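Local coordinates for chitosanase (Gynuella sunshinyii YC6258, PDB 6X2Q), which probably hydrolyses chitosan as a family 46 glycoside hydrolase and here holds glucosamine units of a bound chitosan oligosaccharide, at residues Arg37-Gly42 with Phe46-Gly51; Met53-Gln58 with Asp111-Glu116; Met133-Leu138 with Met215-Gln220. All blocks are in the same frame, centred on the assembly; numbering follows the deposited sequence.

Contact 1: Arg37-Gly42 with Phe46-Gly51. With GCS (2-amino-2-deoxy-beta-D-glucopyranose), chain B; GCS (2-amino-2-deoxy-beta-D-glucopyranose), chain C.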
loop_
_atom_site.group_PDB
_atom_site.type_symbol
_atom_site.label_atom_id
_atom_site.label_comp_id
_atom_site.label_asym_id
_atom_site.label_seq_id
_atom_site.Cartn_x
_atom_site.Cartn_y
_atom_site.Cartn_z
ATOM N N ARG A 37 -1.171 -3.187 -14.517
ATOM C CA ARG A 37 -1.930 -2.144 -13.841
ATOM C C ARG A 37 -1.835 -0.796 -14.547
ATOM O O ARG A 37 -2.428 0.182 -14.079
ATOM C CB ARG A 37 -1.468 -2.037 -12.380
ATOM C CG ARG A 37 -1.718 -3.337 -11.570
ATOM C CD ARG A 37 -1.631 -3.123 -10.040
ATOM N NE ARG A 37 -1.905 -4.355 -9.292
ATOM C CZ ARG A 37 -0.982 -5.274 -8.989
ATOM N NH1 ARG A 37 0.277 -5.095 -9.371
ATOM N NH2 ARG A 37 -1.311 -6.373 -8.311
ATOM N N GLY A 38 -1.123 -0.727 -15.671
ATOM C CA GLY A 38 -0.998 0.527 -16.402
ATOM C C GLY A 38 0.038 1.425 -15.772
ATOM O O GLY A 38 1.174 1.003 -15.506
ATOM N N ILE A 39 -0.347 2.672 -15.530
ATOM C CA ILE A 39 0.504 3.632 -14.843
ATOM C C ILE A 39 0.269 3.506 -13.343
ATOM O O ILE A 39 -0.883 3.505 -12.883
ATOM C CB ILE A 39 0.218 5.064 -15.323
ATOM C CG1 ILE A 39 0.290 5.129 -16.847
ATOM C CG2 ILE A 39 1.187 6.053 -14.665
ATOM C CD1 ILE A 39 0.330 6.532 -17.418
ATOM N N THR A 40 1.361 3.401 -12.587
ATOM C CA THR A 40 1.350 3.399 -11.131
ATOM C C THR A 40 1.907 4.728 -10.649
ATOM O O THR A 40 2.992 5.128 -11.078
ATOM C CB THR A 40 2.196 2.242 -10.578
ATOM O OG1 THR A 40 1.549 1.001 -10.877
ATOM C CG2 THR A 40 2.385 2.369 -9.055
ATOM N N ALA A 41 1.182 5.403 -9.753
ATOM C CA ALA A 41 1.552 6.769 -9.394
ATOM C C ALA A 41 1.253 7.069 -7.930
ATOM O O ALA A 41 0.366 6.464 -7.314
ATOM C CB ALA A 41 0.828 7.799 -10.282
ATOM N N GLY A 42 2.005 8.029 -7.388
ATOM C CA GLY A 42 1.683 8.630 -6.110
ATOM C C GLY A 42 2.305 7.927 -4.925
ATOM O O GLY A 42 3.075 6.970 -5.036
ATOM N N PHE A 46 -1.164 4.591 -6.661
ATOM C CA PHE A 46 -2.425 4.598 -7.382
ATOM C C PHE A 46 -2.171 4.152 -8.823
ATOM O O PHE A 46 -1.077 4.326 -9.366
ATOM C CB PHE A 46 -3.076 5.990 -7.342
ATOM C CG PHE A 46 -3.002 6.676 -5.992
ATOM C CD1 PHE A 46 -3.873 6.324 -4.963
ATOM C CD2 PHE A 46 -2.077 7.691 -5.765
ATOM C CE1 PHE A 46 -3.815 6.970 -3.720
ATOM C CE2 PHE A 46 -2.001 8.349 -4.521
ATOM C CZ PHE A 46 -2.879 7.998 -3.502
ATOM N N THR A 47 -3.187 3.564 -9.440
ATOM C CA THR A 47 -2.991 2.817 -10.674
ATOM C C THR A 47 -4.104 3.067 -11.684
ATOM O O THR A 47 -5.276 3.183 -11.317
ATOM C CB THR A 47 -2.884 1.329 -10.331
ATOM O OG1 THR A 47 -1.542 1.029 -9.903
ATOM C CG2 THR A 47 -3.371 0.416 -11.456
ATOM N N SER A 48 -3.721 3.119 -12.967
ATOM C CA SER A 48 -4.698 3.322 -14.033
ATOM C C SER A 48 -5.738 2.213 -14.059
ATOM O O SER A 48 -6.936 2.471 -14.242
ATOM C CB SER A 48 -4.004 3.383 -15.395
ATOM O OG SER A 48 -2.920 4.285 -15.401
ATOM N N ALA A 49 -5.291 0.958 -13.957
ATOM C CA ALA A 49 -6.208 -0.170 -14.098
ATOM C C ALA A 49 -7.150 -0.346 -12.905
ATOM O O ALA A 49 -8.233 -0.915 -13.075
ATOM C CB ALA A 49 -5.420 -1.459 -14.333
ATOM N N THR A 50 -6.796 0.126 -11.708
ATOM C CA THR A 50 -7.536 -0.277 -10.514
ATOM C C THR A 50 -8.466 0.793 -9.945
ATOM O O THR A 50 -9.011 0.578 -8.859
ATOM C CB THR A 50 -6.587 -0.758 -9.399
ATOM O OG1 THR A 50 -5.615 0.255 -9.088
ATOM C CG2 THR A 50 -5.894 -2.078 -9.789
ATOM N N GLY A 51 -8.602 1.932 -10.617
ATOM C CA GLY A 51 -9.581 2.957 -10.218
ATOM C C GLY A 51 -9.145 3.949 -9.159
ATOM O O GLY A 51 -9.877 4.888 -8.953
HETATM C C1 GCS B . -2.472 -1.650 -5.801
HETATM C C2 GCS B . -3.637 -0.751 -6.162
HETATM C C3 GCS B . -4.880 -1.267 -5.496
HETATM C C4 GCS B . -5.196 -2.691 -5.923
HETATM C C5 GCS B . -3.857 -3.433 -5.883
HETATM C C6 GCS B . -3.851 -4.847 -6.396
HETATM N N2 GCS B . -3.426 0.624 -5.887
HETATM O O1 GCS B . -1.195 -1.332 -6.351
HETATM O O3 GCS B . -5.893 -0.431 -5.887
HETATM O O4 GCS B . -6.239 -3.050 -5.528
HETATM O O5 GCS B . -2.812 -2.759 -6.536
HETATM O O6 GCS B . -4.638 -5.021 -7.526
HETATM C C1 GCS C . 2.364 -1.703 -7.582
HETATM C C2 GCS C . 2.027 -3.261 -7.260
HETATM C C3 GCS C . 0.536 -3.107 -6.676
HETATM C C4 GCS C . 0.229 -1.903 -5.720
HETATM C C5 GCS C . 0.906 -0.523 -5.750
HETATM C C6 GCS C . 1.026 -0.158 -4.542
HETATM N N2 GCS C . 2.121 -4.096 -8.318
HETATM O O1 GCS C . 3.687 -1.797 -7.925
HETATM O O3 GCS C . 0.491 -4.233 -5.773
HETATM O O5 GCS C . 2.122 -0.807 -6.556
HETATM O O6 GCS C . 2.086 0.803 -4.393
#
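Thr-40 and Thr-47 face each other as the antiparallel non-hydrogen-bonded pair of a beta hairpin, strand 39-41 folding back into strand 46-47 beside the bound sugars, with their CA atoms 4.4 Å apart. Their side chains meet through the hydroxyls, Thr-40 OG1 lying 3.2 Å from Thr-47 OG1; whether these two bond stays open, since the Thr-47 proton may go instead to Gly-45 O. Next along, Ala-41 and Phe-46 form the hydrogen-bonded pair: the bond from Ala-41 N to Phe-46 O is doubtfully short as modelled, and the return bond from Phe-46 N is weak. On the other flank Ser-48 serves Ile-39 twice. Its N donates to Ile-39 O over 2.9 Å, and its OG accepts from Ile-39 N at 3.0 Å. With chi1 at -50°, OG swings to the side of its own backbone N and does the work that the Ser-48 carbonyl would do in a regular strand pair.

Arg-37, just ahead of the first strand, reaches the sugars. Extended from CG to NE, it brings NE to O6 of the chain B glucosamine, a weak bond of 3.3 Å with O6 at the guanidinium edge. C3 of the chain C glucosamine lies over one face, offset toward the rim, but this sugar is modelled too close to NH1 for finer detail. Thr-200 OG1 binds Arg-37 NH1. Thr-50 OG1 is hydrogen-bonded to Asp-52 OD2, which also accepts from Thr-47 N. On the face that carries Ala-41 and Phe-46, the phenyl ring packs on Trp-97 and helix 104-129, Phe-46 CD2 lying 3.9 Å from Gly-42 CA.

Contact 2: Met53-Gln58 with Asp111-Glu116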
loop_
_atom_site.group_PDB
_atom_site.type_symbol
_atom_site.label_atom_id
_atom_site.label_comp_id
_atom_site.label_asym_id
_atom_site.label_seq_id
_atom_site.Cartn_x
_atom_site.Cartn_y
_atom_site.Cartn_z
ATOM N N MET A 53 -6.292 5.770 -9.193
ATOM C CA MET A 53 -5.710 6.944 -9.880
ATOM C C MET A 53 -6.865 7.843 -10.342
ATOM O O MET A 53 -6.744 9.039 -10.234
ATOM C CB MET A 53 -4.858 6.538 -11.075
ATOM C CG MET A 53 -4.578 7.671 -11.994
ATOM S SD MET A 53 -3.480 7.250 -13.316
ATOM C CE MET A 53 -1.948 7.050 -12.440
ATOM N N LEU A 54 -7.956 7.238 -10.787
ATOM C CA LEU A 54 -9.153 7.965 -11.240
ATOM C C LEU A 54 -9.752 8.750 -10.074
ATOM O O LEU A 54 -10.044 9.888 -10.266
ATOM C CB LEU A 54 -10.174 6.982 -11.808
ATOM C CG LEU A 54 -11.534 7.598 -12.104
ATOM C CD1 LEU A 54 -11.453 8.522 -13.296
ATOM C CD2 LEU A 54 -12.584 6.550 -12.333
ATOM N N GLU A 55 -9.907 8.129 -8.916
ATOM C CA GLU A 55 -10.502 8.833 -7.797
ATOM C C GLU A 55 -9.685 10.061 -7.412
ATOM O O GLU A 55 -10.254 11.121 -7.132
ATOM C CB GLU A 55 -10.665 7.900 -6.611
ATOM C CG GLU A 55 -11.467 8.552 -5.531
ATOM C CD GLU A 55 -11.457 7.771 -4.256
ATOM O OE1 GLU A 55 -11.899 8.329 -3.234
ATOM O OE2 GLU A 55 -11.008 6.606 -4.278
ATOM N N VAL A 56 -8.353 9.946 -7.415
ATOM C CA VAL A 56 -7.513 11.087 -7.063
ATOM C C VAL A 56 -7.775 12.247 -8.021
ATOM O O VAL A 56 -8.042 13.385 -7.602
ATOM C CB VAL A 56 -6.028 10.675 -7.059
ATOM C CG1 VAL A 56 -5.129 11.890 -6.960
ATOM C CG2 VAL A 56 -5.727 9.686 -5.915
ATOM N N ILE A 57 -7.735 11.968 -9.327
ATOM C CA ILE A 57 -7.883 13.036 -10.303
ATOM C C ILE A 57 -9.299 13.584 -10.274
ATOM O O ILE A 57 -9.497 14.800 -10.337
ATOM C CB ILE A 57 -7.449 12.543 -11.698
ATOM C CG1 ILE A 57 -5.939 12.282 -11.674
ATOM C CG2 ILE A 57 -7.801 13.560 -12.825
ATOM C CD1 ILE A 57 -5.400 11.508 -12.870
ATOM N N GLN A 58 -10.303 12.715 -10.103
ATOM C CA GLN A 58 -11.677 13.207 -10.002
ATOM C C GLN A 58 -11.848 14.127 -8.799
ATOM O O GLN A 58 -12.400 15.229 -8.918
ATOM C CB GLN A 58 -12.669 12.047 -9.936
ATOM C CG GLN A 58 -13.024 11.518 -11.311
ATOM C CD GLN A 58 -14.002 10.354 -11.288
ATOM O OE1 GLN A 58 -14.124 9.633 -10.289
ATOM N NE2 GLN A 58 -14.697 10.152 -12.411
ATOM N N ASP A 111 -3.397 12.200 0.101
ATOM C CA ASP A 111 -3.468 11.804 1.509
ATOM C C ASP A 111 -4.881 11.372 1.865
ATOM O O ASP A 111 -5.077 10.370 2.566
ATOM C CB ASP A 111 -3.037 12.953 2.436
ATOM C CG ASP A 111 -1.572 13.350 2.266
ATOM O OD1 ASP A 111 -0.774 12.533 1.763
ATOM O OD2 ASP A 111 -1.213 14.503 2.616
ATOM N N ASP A 112 -5.878 12.125 1.400
ATOM C CA ASP A 112 -7.258 11.795 1.729
ATOM C C ASP A 112 -7.641 10.444 1.144
ATOM O O ASP A 112 -8.266 9.620 1.817
ATOM C CB ASP A 112 -8.211 12.886 1.219
ATOM C CG ASP A 112 -8.023 14.243 1.930
ATOM O OD1 ASP A 112 -7.370 14.301 2.998
ATOM O OD2 ASP A 112 -8.554 15.259 1.406
ATOM N N VAL A 113 -7.277 10.200 -0.114
ATOM C CA VAL A 113 -7.600 8.914 -0.726
ATOM C C VAL A 113 -6.897 7.778 0.002
ATOM O O VAL A 113 -7.518 6.751 0.308
ATOM C CB VAL A 113 -7.258 8.932 -2.221
ATOM C CG1 VAL A 113 -7.437 7.560 -2.797
ATOM C CG2 VAL A 113 -8.130 9.943 -2.939
ATOM N N VAL A 114 -5.603 7.945 0.301
ATOM C CA VAL A 114 -4.900 6.943 1.091
ATOM C C VAL A 114 -5.658 6.656 2.374
ATOM O O VAL A 114 -5.920 5.496 2.713
ATOM C CB VAL A 114 -3.464 7.392 1.396
ATOM C CG1 VAL A 114 -2.836 6.442 2.411
ATOM C CG2 VAL A 114 -2.633 7.398 0.126
ATOM N N ASP A 115 -6.055 7.720 3.088
ATOM C CA ASP A 115 -6.792 7.529 4.332
ATOM C C ASP A 115 -8.112 6.803 4.093
ATOM O O ASP A 115 -8.467 5.885 4.847
ATOM C CB ASP A 115 -7.048 8.877 5.015
ATOM C CG ASP A 115 -7.429 8.711 6.481
ATOM O OD1 ASP A 115 -6.552 8.299 7.284
ATOM O OD2 ASP A 115 -8.611 8.951 6.815
ATOM N N GLU A 116 -8.854 7.202 3.049
ATOM C CA GLU A 116 -10.155 6.592 2.786
ATOM C C GLU A 116 -10.026 5.156 2.277
ATOM O O GLU A 116 -10.790 4.278 2.696
ATOM C CB GLU A 116 -10.946 7.436 1.779
ATOM C CG GLU A 116 -12.401 6.968 1.594
ATOM C CD GLU A 116 -12.935 7.056 0.143
ATOM O OE1 GLU A 116 -14.174 7.166 -0.020
ATOM O OE2 GLU A 116 -12.137 6.987 -0.826
#
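Val-56 and Val-113 mark the nearest backbone approach, 6.7 Å between CA atoms, where the axes of segments 53-58 and 111-116 pass 10.1 Å apart at 134°, about midway between perpendicular and antiparallel. Val-56 offers a single methyl to both branches of its partner: its CG2 lies 3.8 Å from Val-113 CG2 and 4.1 Å from Val-113 CG1. That methyl stands beside the Val-56 backbone N because CG1 takes the position anti to it (chi1 169°). Phe-106, Val-109 and Trp-97 pack round the same valine. In this predominantly helical, lysozyme-clan fold, helix 104-129 probably corresponds to the bent helix that links the two lobes of family 46 enzymes, a reading consistent with its wider pi-type turn at 114-116; helix 52-63 packs against it here. Toward the solvent the contact turns polar. Glu-55, extended, runs past Val-113 in the opposite direction, its OE2 4.0 Å from Val-113 CG1. Glu-116 bends at chi2 and comes across Glu-55 obliquely, the two carboxylate planes turned 64° apart. Glu-55 OE1 and Glu-116 OE2 approach to 2.8 Å, so one of the two acids probably holds a proton; Arg-59 gives Glu-55 OE1 a long, weak ion pair.

Contact 3: Met133-Leu138 with Met215-Gln220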
loop_
_atom_site.group_PDB
_atom_site.type_symbol
_atom_site.label_atom_id
_atom_site.label_comp_id
_atom_site.label_asym_id
_atom_site.label_seq_id
_atom_site.Cartn_x
_atom_site.Cartn_y
_atom_site.Cartn_z
ATOM N N MET A 133 -1.170 -4.856 18.598
ATOM C CA MET A 133 0.225 -4.462 18.516
ATOM C C MET A 133 0.420 -3.524 17.330
ATOM O O MET A 133 -0.068 -3.811 16.231
ATOM C CB MET A 133 1.128 -5.688 18.383
ATOM C CG MET A 133 0.825 -6.794 19.396
ATOM S SD MET A 133 2.076 -8.106 19.382
ATOM C CE MET A 133 1.837 -8.767 17.713
ATOM N N PRO A 134 1.101 -2.397 17.514
ATOM C CA PRO A 134 1.358 -1.498 16.374
ATOM C C PRO A 134 1.965 -2.189 15.153
ATOM O O PRO A 134 1.639 -1.819 14.009
ATOM C CB PRO A 134 2.309 -0.465 16.981
ATOM C CG PRO A 134 1.900 -0.415 18.448
ATOM C CD PRO A 134 1.532 -1.825 18.809
ATOM N N LEU A 135 2.830 -3.191 15.369
ATOM C CA LEU A 135 3.449 -3.905 14.252
ATOM C C LEU A 135 2.398 -4.610 13.401
ATOM O O LEU A 135 2.477 -4.599 12.165
ATOM C CB LEU A 135 4.471 -4.923 14.778
ATOM C CG LEU A 135 5.132 -5.809 13.720
ATOM C CD1 LEU A 135 5.967 -4.943 12.805
ATOM C CD2 LEU A 135 5.998 -6.888 14.340
ATOM N N THR A 136 1.405 -5.240 14.046
ATOM C CA THR A 136 0.301 -5.845 13.301
ATOM C C THR A 136 -0.451 -4.806 12.463
ATOM O O THR A 136 -0.844 -5.084 11.322
ATOM C CB THR A 136 -0.647 -6.553 14.272
ATOM O OG1 THR A 136 0.126 -7.380 15.125
ATOM C CG2 THR A 136 -1.653 -7.448 13.545
ATOM N N LEU A 137 -0.658 -3.600 13.008
ATOM C CA LEU A 137 -1.332 -2.549 12.248
ATOM C C LEU A 137 -0.505 -2.142 11.037
ATOM O O LEU A 137 -1.044 -1.943 9.940
ATOM C CB LEU A 137 -1.603 -1.333 13.145
ATOM C CG LEU A 137 -2.864 -1.331 14.026
ATOM C CD1 LEU A 137 -3.112 -2.675 14.691
ATOM C CD2 LEU A 137 -2.808 -0.219 15.092
ATOM N N LEU A 138 0.806 -2.013 11.224
ATOM C CA LEU A 138 1.680 -1.674 10.118
ATOM C C LEU A 138 1.614 -2.756 9.043
ATOM O O LEU A 138 1.448 -2.455 7.855
ATOM C CB LEU A 138 3.101 -1.490 10.651
ATOM C CG LEU A 138 4.183 -1.332 9.585
ATOM C CD1 LEU A 138 3.955 -0.059 8.778
ATOM C CD2 LEU A 138 5.547 -1.316 10.242
ATOM N N MET A 215 8.854 -9.306 9.360
ATOM C CA MET A 215 9.180 -10.495 10.140
ATOM C C MET A 215 10.374 -10.247 11.058
ATOM O O MET A 215 10.404 -10.728 12.196
ATOM C CB MET A 215 9.455 -11.680 9.205
ATOM C CG MET A 215 9.736 -12.979 9.928
ATOM S SD MET A 215 8.257 -13.643 10.727
ATOM C CE MET A 215 7.355 -14.304 9.323
ATOM N N LYS A 216 11.377 -9.511 10.572
ATOM C CA LYS A 216 12.543 -9.195 11.388
ATOM C C LYS A 216 12.133 -8.389 12.627
ATOM O O LYS A 216 12.513 -8.728 13.759
ATOM C CB LYS A 216 13.571 -8.451 10.527
ATOM C CG LYS A 216 14.872 -8.055 11.231
ATOM C CD LYS A 216 15.638 -6.947 10.465
ATOM C CE LYS A 216 15.112 -5.521 10.791
ATOM N NZ LYS A 216 16.018 -4.422 10.286
ATOM N N LEU A 217 11.311 -7.343 12.431
ATOM C CA LEU A 217 10.794 -6.581 13.567
ATOM C C LEU A 217 10.023 -7.480 14.523
ATOM O O LEU A 217 10.131 -7.337 15.746
ATOM C CB LEU A 217 9.900 -5.426 13.090
ATOM C CG LEU A 217 10.552 -4.386 12.175
ATOM C CD1 LEU A 217 9.586 -3.277 11.814
ATOM C CD2 LEU A 217 11.804 -3.811 12.823
ATOM N N LEU A 218 9.234 -8.413 13.986
ATOM C CA LEU A 218 8.490 -9.307 14.862
ATOM C C LEU A 218 9.435 -10.209 15.650
ATOM O O LEU A 218 9.263 -10.383 16.860
ATOM C CB LEU A 218 7.486 -10.130 14.056
ATOM C CG LEU A 218 6.724 -11.202 14.844
ATOM C CD1 LEU A 218 5.959 -10.578 16.024
ATOM C CD2 LEU A 218 5.767 -11.952 13.927
ATOM N N LYS A 219 10.465 -10.757 14.992
ATOM C CA LYS A 219 11.378 -11.661 15.696
ATOM C C LYS A 219 12.242 -10.936 16.723
ATOM O O LYS A 219 12.686 -11.552 17.699
ATOM C CB LYS A 219 12.274 -12.405 14.705
ATOM C CG LYS A 219 11.752 -13.788 14.356
ATOM C CD LYS A 219 11.896 -14.071 12.883
ATOM C CE LYS A 219 13.340 -14.341 12.523
ATOM N NZ LYS A 219 13.411 -15.063 11.205
ATOM N N GLN A 220 12.526 -9.657 16.515
ATOM C CA GLN A 220 13.282 -8.884 17.485
ATOM C C GLN A 220 12.408 -8.304 18.590
ATOM O O GLN A 220 12.903 -7.534 19.420
ATOM C CB GLN A 220 14.040 -7.765 16.783
ATOM C CG GLN A 220 15.080 -8.276 15.822
ATOM C CD GLN A 220 15.698 -7.164 15.027
ATOM O OE1 GLN A 220 15.070 -6.126 14.804
ATOM N NE2 GLN A 220 16.929 -7.364 14.584
#
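Leu-135 drives its two methyls between Leu-217 and Leu-218, joining the first turn of helix 134-147 to the last turns of helix 209-219. The tight part is the CD2 branch, which reaches the backbone itself: Leu-135 CD2 is 3.5 Å from Leu-218 CA and 3.6 Å from Leu-218 CB, the two side chains crossing at about a right angle. The CD1 branch is a little less close, 4.0 Å from Leu-217 CB and 4.1 Å from Leu-217 CD1. With CG opposite the backbone N (chi1 176°), the Leu-135 fork is carried toward the partner helix, CD1 to Leu-217 and CD2 to Leu-218. Around this wedge the fit slackens. On the solvent side, where Met-133 and Leu-218 are both partly exposed, Met-133 CE stays 4.8 Å from Leu-218 CD1. Leu-138 CD2 keeps the same 4.8 Å from Leu-217 CD1, its side chain packing instead on Ala-11, Ile-14 and Ile-15 of helix 5-20. Leu-181 of helix 177-193 adds to the packing round Leu-135. Met-133 occupies the N-cap position, and Glu-177 OE2, accepting from its backbone N and from Thr-136 OG1, ties Met-133 and Thr-136 of the first turn to Glu-177. A backbone hydrogen bond between Leu-135 and Thr-223 is the polar tie nearby. Within the two segments themselves the touching atoms are all carbon, an apolar fit of buried Leu-135 and Leu-217 with the outer Leu-218 that fixes no direction.

Overall arrangement
Contacts 1 and 2 are neighbours, their centres 11 Å apart, and they touch directly. Met-53, in the segment 53-58, sets its CE 3.6 Å from Ala-41 CB, and Phe-46 CZ meets Val-114 CG2 at 3.7 Å, so the hairpin lies on both helices of contact 2. Contact 1 reaches the bound sugars itself, whereas contact 2 stands behind it, without a residue among those lining the pocket. Contact 3 sits on the opposite side of the chain's centre, its centre about 28 Å from that of contact 1 and 27 Å from that of contact 2. Helix 134-147 connects it to the pocket, beginning at contact 3 and carrying the sugar-binding Ile-145, Gln-146 and His-147 at its other end.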